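Local coordinates for probable hydrogenase maturation factor HypB (Methanocaldococcus jannaschii, PDB 2HF9), which binds GTP, probably hydrolyses it slowly, and probably helps to insert nickel into [NiFe] hydrogenases during their maturation, at residues 69-74 against 109-114; 39-44 against 215-220. All coordinates share one frame; numbering follows the deposited sequence.

In the fold
Both contacts set a helix against the parallel sheet of the P-loop GTPase domain. In contact 1, strand 68-74 meets the end of helix 104-111. In contact 2, strand 39-45 meets helix 211-224. Strand 121-125 lies between the two strands, and the helices pack on opposite faces of the sheet. The contact centres are about 16 Å apart and the nearest atoms about 7 Å apart, without touching. The segments of contact 1 lie along the chain between those of contact 2. Contact 1 holds a zinc ligand, and the side chain of Ile71 is about 12 Å from the bound magnesium ion and GTP analogue (GSP). Contact 2 lies away from the nucleotide and metal sites.

Contact 1 of 2, residues 69-74 against 109-114. With ZN (zinc ion), chain D.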
ATOM      1  N   ALA A  69      25.031   5.036   1.160  1.00 12.37           N
ATOM      2  CA  ALA A  69      24.661   3.626   1.116  1.00 12.07           C
ATOM      3  C   ALA A  69      23.149   3.512   1.201  1.00 11.81           C
ATOM      4  O   ALA A  69      22.484   4.404   1.733  1.00 11.43           O
ATOM      5  CB  ALA A  69      25.307   2.865   2.263  1.00 12.38           C
ATOM      6  N   CYS A  70      22.619   2.413   0.671  1.00 11.40           N
ATOM      7  CA  CYS A  70      21.198   2.106   0.778  1.00 11.13           C
ATOM      8  C   CYS A  70      20.930   0.700   1.295  1.00 11.02           C
ATOM      9  O   CYS A  70      21.730  -0.218   1.096  1.00 10.63           O
ATOM     10  CB  CYS A  70      20.503   2.265  -0.574  1.00 11.28           C
ATOM     11  SG  CYS A  70      20.629   3.908  -1.281  1.00 12.36           S
ATOM     12  N   ILE A  71      19.795   0.561   1.968  1.00 10.58           N
ATOM     13  CA  ILE A  71      19.206  -0.730   2.284  1.00 10.63           C
ATOM     14  C   ILE A  71      17.840  -0.742   1.603  1.00 10.53           C
ATOM     15  O   ILE A  71      17.002   0.125   1.865  1.00 10.19           O
ATOM     16  CB  ILE A  71      19.062  -0.948   3.817  1.00 10.51           C
ATOM     17  CG1 ILE A  71      20.441  -1.107   4.466  1.00 10.63           C
ATOM     18  CG2 ILE A  71      18.187  -2.173   4.118  1.00 11.60           C
ATOM     19  CD1 ILE A  71      20.459  -0.900   5.988  1.00 10.33           C
ATOM     20  N   ALA A  72      17.636  -1.705   0.713  1.00 10.26           N
ATOM     21  CA  ALA A  72      16.386  -1.820  -0.027  1.00 10.60           C
ATOM     22  C   ALA A  72      15.661  -3.091   0.379  1.00 10.66           C
ATOM     23  O   ALA A  72      16.096  -4.199   0.047  1.00 10.50           O
ATOM     24  CB  ALA A  72      16.648  -1.808  -1.525  1.00 10.42           C
ATOM     25  N   GLY A  73      14.565  -2.924   1.113  1.00 10.82           N
ATOM     26  CA  GLY A  73      13.755  -4.051   1.548  1.00 10.98           C
ATOM     27  C   GLY A  73      12.447  -4.156   0.787  1.00 11.19           C
ATOM     28  O   GLY A  73      11.700  -3.184   0.681  1.00 10.98           O
ATOM     29  N   ASP A  74      12.182  -5.339   0.244  1.00 11.41           N
ATOM     30  CA  ASP A  74      10.891  -5.661  -0.373  1.00 11.99           C
ATOM     31  C   ASP A  74      10.807  -7.169  -0.567  1.00 12.09           C
ATOM     32  O   ASP A  74      11.796  -7.867  -0.356  1.00 12.12           O
ATOM     33  CB  ASP A  74      10.718  -4.930  -1.708  1.00 12.49           C
ATOM     34  CG  ASP A  74       9.260  -4.830  -2.146  1.00 13.53           C
ATOM     35  OD1 ASP A  74       8.343  -5.131  -1.347  1.00 14.37           O
ATOM     36  OD2 ASP A  74       9.028  -4.450  -3.307  1.00 16.52           O
ATOM     37  N   HIS A 109      21.767  -6.290  11.027  1.00 15.49           N
ATOM     38  CA  HIS A 109      22.585  -7.236  10.263  1.00 15.96           C
ATOM     39  C   HIS A 109      22.966  -6.714   8.880  1.00 16.11           C
ATOM     40  O   HIS A 109      24.055  -7.003   8.382  1.00 16.06           O
ATOM     41  CB  HIS A 109      21.883  -8.588  10.159  1.00 15.93           C
ATOM     42  CG  HIS A 109      21.917  -9.371  11.434  1.00 15.97           C
ATOM     43  ND1 HIS A 109      23.092  -9.845  11.976  1.00 16.61           N
ATOM     44  CD2 HIS A 109      20.931  -9.738  12.285  1.00 16.06           C
ATOM     45  CE1 HIS A 109      22.828 -10.480  13.103  1.00 16.65           C
ATOM     46  NE2 HIS A 109      21.524 -10.432  13.314  1.00 16.90           N
ATOM     47  N   ALA A 110      22.071  -5.943   8.268  1.00 16.26           N
ATOM     48  CA  ALA A 110      22.387  -5.276   7.004  1.00 16.56           C
ATOM     49  C   ALA A 110      23.586  -4.341   7.183  1.00 16.56           C
ATOM     50  O   ALA A 110      24.449  -4.260   6.303  1.00 16.76           O
ATOM     51  CB  ALA A 110      21.177  -4.519   6.478  1.00 16.43           C
ATOM     52  N   LEU A 111      23.643  -3.664   8.332  1.00 16.72           N
ATOM     53  CA  LEU A 111      24.746  -2.757   8.671  1.00 17.18           C
ATOM     54  C   LEU A 111      26.112  -3.445   8.700  1.00 17.69           C
ATOM     55  O   LEU A 111      27.134  -2.809   8.450  1.00 17.68           O
ATOM     56  CB  LEU A 111      24.488  -2.046  10.008  1.00 17.01           C
ATOM     57  CG  LEU A 111      23.278  -1.112  10.124  1.00 16.77           C
ATOM     58  CD1 LEU A 111      23.192  -0.503  11.514  1.00 16.84           C
ATOM     59  CD2 LEU A 111      23.316  -0.024   9.069  1.00 16.31           C
ATOM     60  N   GLU A 112      26.115  -4.743   9.000  1.00 18.22           N
ATOM     61  CA  GLU A 112      27.346  -5.539   9.017  1.00 18.79           C
ATOM     62  C   GLU A 112      27.948  -5.701   7.616  1.00 19.01           C
ATOM     63  O   GLU A 112      29.155  -5.923   7.480  1.00 19.07           O
ATOM     64  CB  GLU A 112      27.098  -6.904   9.678  1.00 18.73           C
ATOM     65  CG  GLU A 112      26.708  -6.816  11.160  1.00 19.18           C
ATOM     66  CD  GLU A 112      26.119  -8.109  11.717  1.00 19.37           C
ATOM     67  OE1 GLU A 112      25.898  -9.069  10.947  1.00 21.15           O
ATOM     68  OE2 GLU A 112      25.871  -8.161  12.936  1.00 20.59           O
ATOM     69  N   ASP A 113      27.112  -5.569   6.586  1.00 19.18           N
ATOM     70  CA  ASP A 113      27.561  -5.667   5.190  1.00 19.59           C
ATOM     71  C   ASP A 113      28.023  -4.329   4.593  1.00 19.38           C
ATOM     72  O   ASP A 113      28.366  -4.251   3.409  1.00 19.46           O
ATOM     73  CB  ASP A 113      26.466  -6.292   4.318  1.00 20.00           C
ATOM     74  CG  ASP A 113      26.362  -7.797   4.493  1.00 21.36           C
ATOM     75  OD1 ASP A 113      27.390  -8.450   4.783  1.00 23.20           O
ATOM     76  OD2 ASP A 113      25.248  -8.334   4.332  1.00 23.39           O
ATOM     77  N   LEU A 114      28.031  -3.285   5.416  1.00 19.13           N
ATOM     78  CA  LEU A 114      28.459  -1.958   4.988  1.00 18.95           C
ATOM     79  C   LEU A 114      29.745  -1.524   5.691  1.00 18.95           C
ATOM     80  O   LEU A 114      29.947  -1.823   6.869  1.00 18.83           O
ATOM     81  CB  LEU A 114      27.352  -0.929   5.261  1.00 18.90           C
ATOM     82  CG  LEU A 114      26.012  -1.078   4.524  1.00 18.97           C
ATOM     83  CD1 LEU A 114      24.962  -0.133   5.099  1.00 19.03           C
ATOM     84  CD2 LEU A 114      26.171  -0.854   3.024  1.00 19.05           C
TER
HETATM   85 ZN    ZN D 302      20.180 -11.390  14.815  0.50 14.15          ZN
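His109 NE2 binds the zinc ion at 2.2 Å, one residue before Ala110, whose methyl rests on Ile71 of the strand. The contact is helix-on-sheet packing in a P-loop GTPase domain. It joins strand 68-74 to the end of helix 104-111 and the type I turn from Leu111 to Leu114. His105 is the second protein ligand of the zinc.

The other ring nitrogen, His109 ND1, donates a nearly straight hydrogen bond to Glu112 OE1 (3.1 Å, 167°). The oxygen lies in the plane of the imidazole, but the carboxylate is met from above its own plane. This second-shell bond probably helps to fix the rotation of the ring.

Across to the strand the contacts are apolar, with no hydrogen bond between the segments. Ile71 has CG1 anti to its carbonyl carbon (chi1 -69°), which directs CD1 to Ala110 CB at 3.7 Å. Ile71 CD1 also lies 4.3 Å from Leu111 CD2. Val92 and Leu122, on the two neighbouring strands, also pack against these helix and turn residues. At the last position of the turn, Leu114 spreads its two methyls over one small side chain: Ala69 CB is 3.9 Å from Leu114 CD2 and 4.1 Å from Leu114 CD1.

Contact 2 of 2, residues 39-44 against 215-220; sequences VAFDFM and LEFIEK
The ring of Phe41 meets Ile218 over one face and Phe217 at its edge. Ile218 CD1 makes a CH-pi contact, 3.9 Å from the centroid of the Phe41 ring and 15° off the ring normal. Ile218 CD1 sits toward the rim of the ring, 3.8 Å from Phe41 CE2, the nearest ring carbon. Ile218 CG2 adds a looser touch, 4.1 Å from Phe41 CZ. At the edge, close to the plane of the Phe41 ring, Phe217 CE2 lies 3.9 Å from Phe41 CE2. The two aromatic side chains run past each other in opposite directions. Phe41 CZ also comes within 3.8 Å of the backbone oxygen Ile218 O.

Phe217 has CG anti to its backbone N (chi1 175°), which carries its ring out to meet the edge of Phe41. In Ile218 the CG1 branch carries CD1 to the ring face, while CG2 reaches CZ. From neighbouring positions the two residues bring a ring carbon and methyls to the same phenyl group. With an alanine here instead of Phe41, Ile218 CD1 would lose the ring face it rests on, and a gap is likely to open between strand and helix.

Further out, Ser221 and Lys142 also touch Phe41. Glu219, on the same helix, forms a salt bridge with Lys65 and a hydrogen bond with Tyr66, which tie the helix to residues just after helix 51-62. Strand 39-45 is the central strand of the sheet and leads into the P-loop, so the contact joins helix 211-224 to the middle strand of the sheet. No hydrogen bond or salt bridge links the two segments. All three touching residues are buried, so the contact probably rests on close apolar packing and exclusion of water.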
ATOM      1  N   VAL A  39      24.368   9.287   9.052  1.00 12.76           N
ATOM      2  CA  VAL A  39      23.009   9.752   9.297  1.00 12.34           C
ATOM      3  C   VAL A  39      22.060   8.900   8.456  1.00 11.91           C
ATOM      4  O   VAL A  39      22.203   8.824   7.232  1.00 11.69           O
ATOM      5  CB  VAL A  39      22.838  11.268   9.010  1.00 12.24           C
ATOM      6  CG1 VAL A  39      21.454  11.736   9.441  1.00 12.10           C
ATOM      7  CG2 VAL A  39      23.911  12.078   9.743  1.00 12.48           C
ATOM      8  N   ALA A  40      21.115   8.245   9.128  1.00 11.41           N
ATOM      9  CA  ALA A  40      20.226   7.277   8.488  1.00 11.08           C
ATOM     10  C   ALA A  40      18.781   7.753   8.377  1.00 10.79           C
ATOM     11  O   ALA A  40      18.247   8.382   9.294  1.00 11.07           O
ATOM     12  CB  ALA A  40      20.283   5.943   9.212  1.00 11.18           C
ATOM     13  N   PHE A  41      18.158   7.418   7.250  1.00 10.16           N
ATOM     14  CA  PHE A  41      16.795   7.833   6.933  1.00  9.80           C
ATOM     15  C   PHE A  41      15.919   6.634   6.559  1.00  9.46           C
ATOM     16  O   PHE A  41      16.287   5.824   5.703  1.00  9.44           O
ATOM     17  CB  PHE A  41      16.798   8.863   5.792  1.00  9.58           C
ATOM     18  CG  PHE A  41      17.462  10.170   6.146  1.00  9.61           C
ATOM     19  CD1 PHE A  41      18.835  10.338   5.984  1.00  9.42           C
ATOM     20  CD2 PHE A  41      16.710  11.241   6.626  1.00  9.23           C
ATOM     21  CE1 PHE A  41      19.452  11.547   6.308  1.00  9.78           C
ATOM     22  CE2 PHE A  41      17.319  12.457   6.945  1.00  9.71           C
ATOM     23  CZ  PHE A  41      18.695  12.606   6.785  1.00  9.24           C
ATOM     24  N   ASP A  42      14.764   6.535   7.211  1.00  9.03           N
ATOM     25  CA  ASP A  42      13.782   5.487   6.946  1.00  9.17           C
ATOM     26  C   ASP A  42      12.714   6.030   5.981  1.00  9.36           C
ATOM     27  O   ASP A  42      11.937   6.914   6.341  1.00  9.40           O
ATOM     28  CB  ASP A  42      13.164   5.024   8.279  1.00  9.16           C
ATOM     29  CG  ASP A  42      12.108   3.930   8.120  1.00  9.49           C
ATOM     30  OD1 ASP A  42      11.839   3.461   6.998  1.00 10.47           O
ATOM     31  OD2 ASP A  42      11.538   3.531   9.149  1.00 10.75           O
ATOM     32  N   PHE A  43      12.709   5.505   4.755  1.00  9.32           N
ATOM     33  CA  PHE A  43      11.744   5.894   3.731  1.00  9.55           C
ATOM     34  C   PHE A  43      10.576   4.917   3.722  1.00 10.01           C
ATOM     35  O   PHE A  43      10.714   3.778   3.269  1.00  9.72           O
ATOM     36  CB  PHE A  43      12.396   5.927   2.344  1.00  9.20           C
ATOM     37  CG  PHE A  43      13.379   7.046   2.154  1.00  8.32           C
ATOM     38  CD1 PHE A  43      14.691   6.924   2.608  1.00  7.45           C
ATOM     39  CD2 PHE A  43      13.003   8.211   1.493  1.00  7.98           C
ATOM     40  CE1 PHE A  43      15.607   7.956   2.431  1.00  8.04           C
ATOM     41  CE2 PHE A  43      13.914   9.250   1.304  1.00  8.42           C
ATOM     42  CZ  PHE A  43      15.220   9.120   1.775  1.00  8.65           C
ATOM     43  N   MET A  44       9.443   5.376   4.246  1.00 10.60           N
ATOM     44  CA  MET A  44       8.201   4.612   4.275  1.00 11.91           C
ATOM     45  C   MET A  44       7.216   5.190   3.266  1.00 11.44           C
ATOM     46  O   MET A  44       7.395   6.309   2.789  1.00 11.43           O
ATOM     47  CB  MET A  44       7.570   4.671   5.675  1.00 11.60           C
ATOM     48  CG  MET A  44       8.345   3.941   6.768  1.00 13.23           C
ATOM     49  SD  MET A  44       7.681   4.300   8.410  1.00 14.84           S
ATOM     50  CE  MET A  44       8.323   5.956   8.670  1.00 16.35           C
ATOM     51  N   LEU A 215      15.804  18.092  -0.167  1.00 11.40           N
ATOM     52  CA  LEU A 215      17.242  18.266   0.053  1.00 11.80           C
ATOM     53  C   LEU A 215      17.510  19.076   1.316  1.00 11.95           C
ATOM     54  O   LEU A 215      18.395  18.737   2.099  1.00 12.19           O
ATOM     55  CB  LEU A 215      17.907  18.937  -1.151  1.00 11.54           C
ATOM     56  CG  LEU A 215      18.079  18.110  -2.423  1.00 11.66           C
ATOM     57  CD1 LEU A 215      18.521  19.012  -3.570  1.00 11.78           C
ATOM     58  CD2 LEU A 215      19.072  16.968  -2.222  1.00 11.40           C
ATOM     59  N   GLU A 216      16.731  20.138   1.506  1.00 12.14           N
ATOM     60  CA  GLU A 216      16.817  20.975   2.697  1.00 12.62           C
ATOM     61  C   GLU A 216      16.622  20.149   3.971  1.00 12.33           C
ATOM     62  O   GLU A 216      17.397  20.278   4.926  1.00 11.86           O
ATOM     63  CB  GLU A 216      15.771  22.091   2.630  1.00 12.96           C
ATOM     64  CG  GLU A 216      15.819  23.053   3.798  1.00 14.73           C
ATOM     65  CD  GLU A 216      14.688  24.060   3.767  1.00 17.89           C
ATOM     66  OE1 GLU A 216      13.915  24.077   2.783  1.00 20.01           O
ATOM     67  OE2 GLU A 216      14.569  24.838   4.729  1.00 19.25           O
ATOM     68  N   PHE A 217      15.594  19.300   3.971  1.00 11.91           N
ATOM     69  CA  PHE A 217      15.323  18.419   5.106  1.00 12.10           C
ATOM     70  C   PHE A 217      16.490  17.480   5.394  1.00 12.01           C
ATOM     71  O   PHE A 217      16.869  17.310   6.553  1.00 11.74           O
ATOM     72  CB  PHE A 217      14.032  17.609   4.906  1.00 11.96           C
ATOM     73  CG  PHE A 217      13.777  16.607   6.002  1.00 12.19           C
ATOM     74  CD1 PHE A 217      13.176  17.001   7.195  1.00 12.61           C
ATOM     75  CD2 PHE A 217      14.165  15.275   5.854  1.00 12.69           C
ATOM     76  CE1 PHE A 217      12.952  16.082   8.222  1.00 12.26           C
ATOM     77  CE2 PHE A 217      13.944  14.350   6.879  1.00 12.38           C
ATOM     78  CZ  PHE A 217      13.338  14.757   8.064  1.00 12.11           C
ATOM     79  N   ILE A 218      17.041  16.867   4.346  1.00 12.15           N
ATOM     80  CA  ILE A 218      18.174  15.948   4.499  1.00 12.60           C
ATOM     81  C   ILE A 218      19.361  16.657   5.161  1.00 13.15           C
ATOM     82  O   ILE A 218      19.923  16.160   6.147  1.00 12.95           O
ATOM     83  CB  ILE A 218      18.616  15.303   3.140  1.00 12.58           C
ATOM     84  CG1 ILE A 218      17.466  14.525   2.470  1.00 12.11           C
ATOM     85  CG2 ILE A 218      19.854  14.416   3.327  1.00 12.16           C
ATOM     86  CD1 ILE A 218      16.939  13.325   3.246  1.00 11.81           C
ATOM     87  N   GLU A 219      19.717  17.826   4.631  1.00 13.85           N
ATOM     88  CA  GLU A 219      20.865  18.591   5.119  1.00 14.67           C
ATOM     89  C   GLU A 219      20.686  19.086   6.553  1.00 15.10           C
ATOM     90  O   GLU A 219      21.609  18.980   7.364  1.00 14.83           O
ATOM     91  CB  GLU A 219      21.176  19.759   4.180  1.00 15.09           C
ATOM     92  CG  GLU A 219      21.709  19.335   2.812  1.00 16.51           C
ATOM     93  CD  GLU A 219      23.195  19.002   2.815  1.00 17.96           C
ATOM     94  OE1 GLU A 219      23.795  18.844   3.902  1.00 19.31           O
ATOM     95  OE2 GLU A 219      23.767  18.897   1.714  1.00 18.58           O
ATOM     96  N   LYS A 220      19.501  19.626   6.850  1.00 15.44           N
ATOM     97  CA  LYS A 220      19.142  20.061   8.202  1.00 16.30           C
ATOM     98  C   LYS A 220      19.245  18.912   9.205  1.00 16.34           C
ATOM     99  O   LYS A 220      19.765  19.093  10.312  1.00 16.20           O
ATOM    100  CB  LYS A 220      17.730  20.658   8.222  1.00 16.13           C
ATOM    101  CG  LYS A 220      17.284  21.220   9.571  1.00 17.17           C
ATOM    102  CD  LYS A 220      15.903  21.857   9.467  1.00 17.66           C
ATOM    103  CE  LYS A 220      15.457  22.462  10.791  1.00 19.70           C
ATOM    104  NZ  LYS A 220      14.958  21.435  11.754  1.00 20.50           N
TER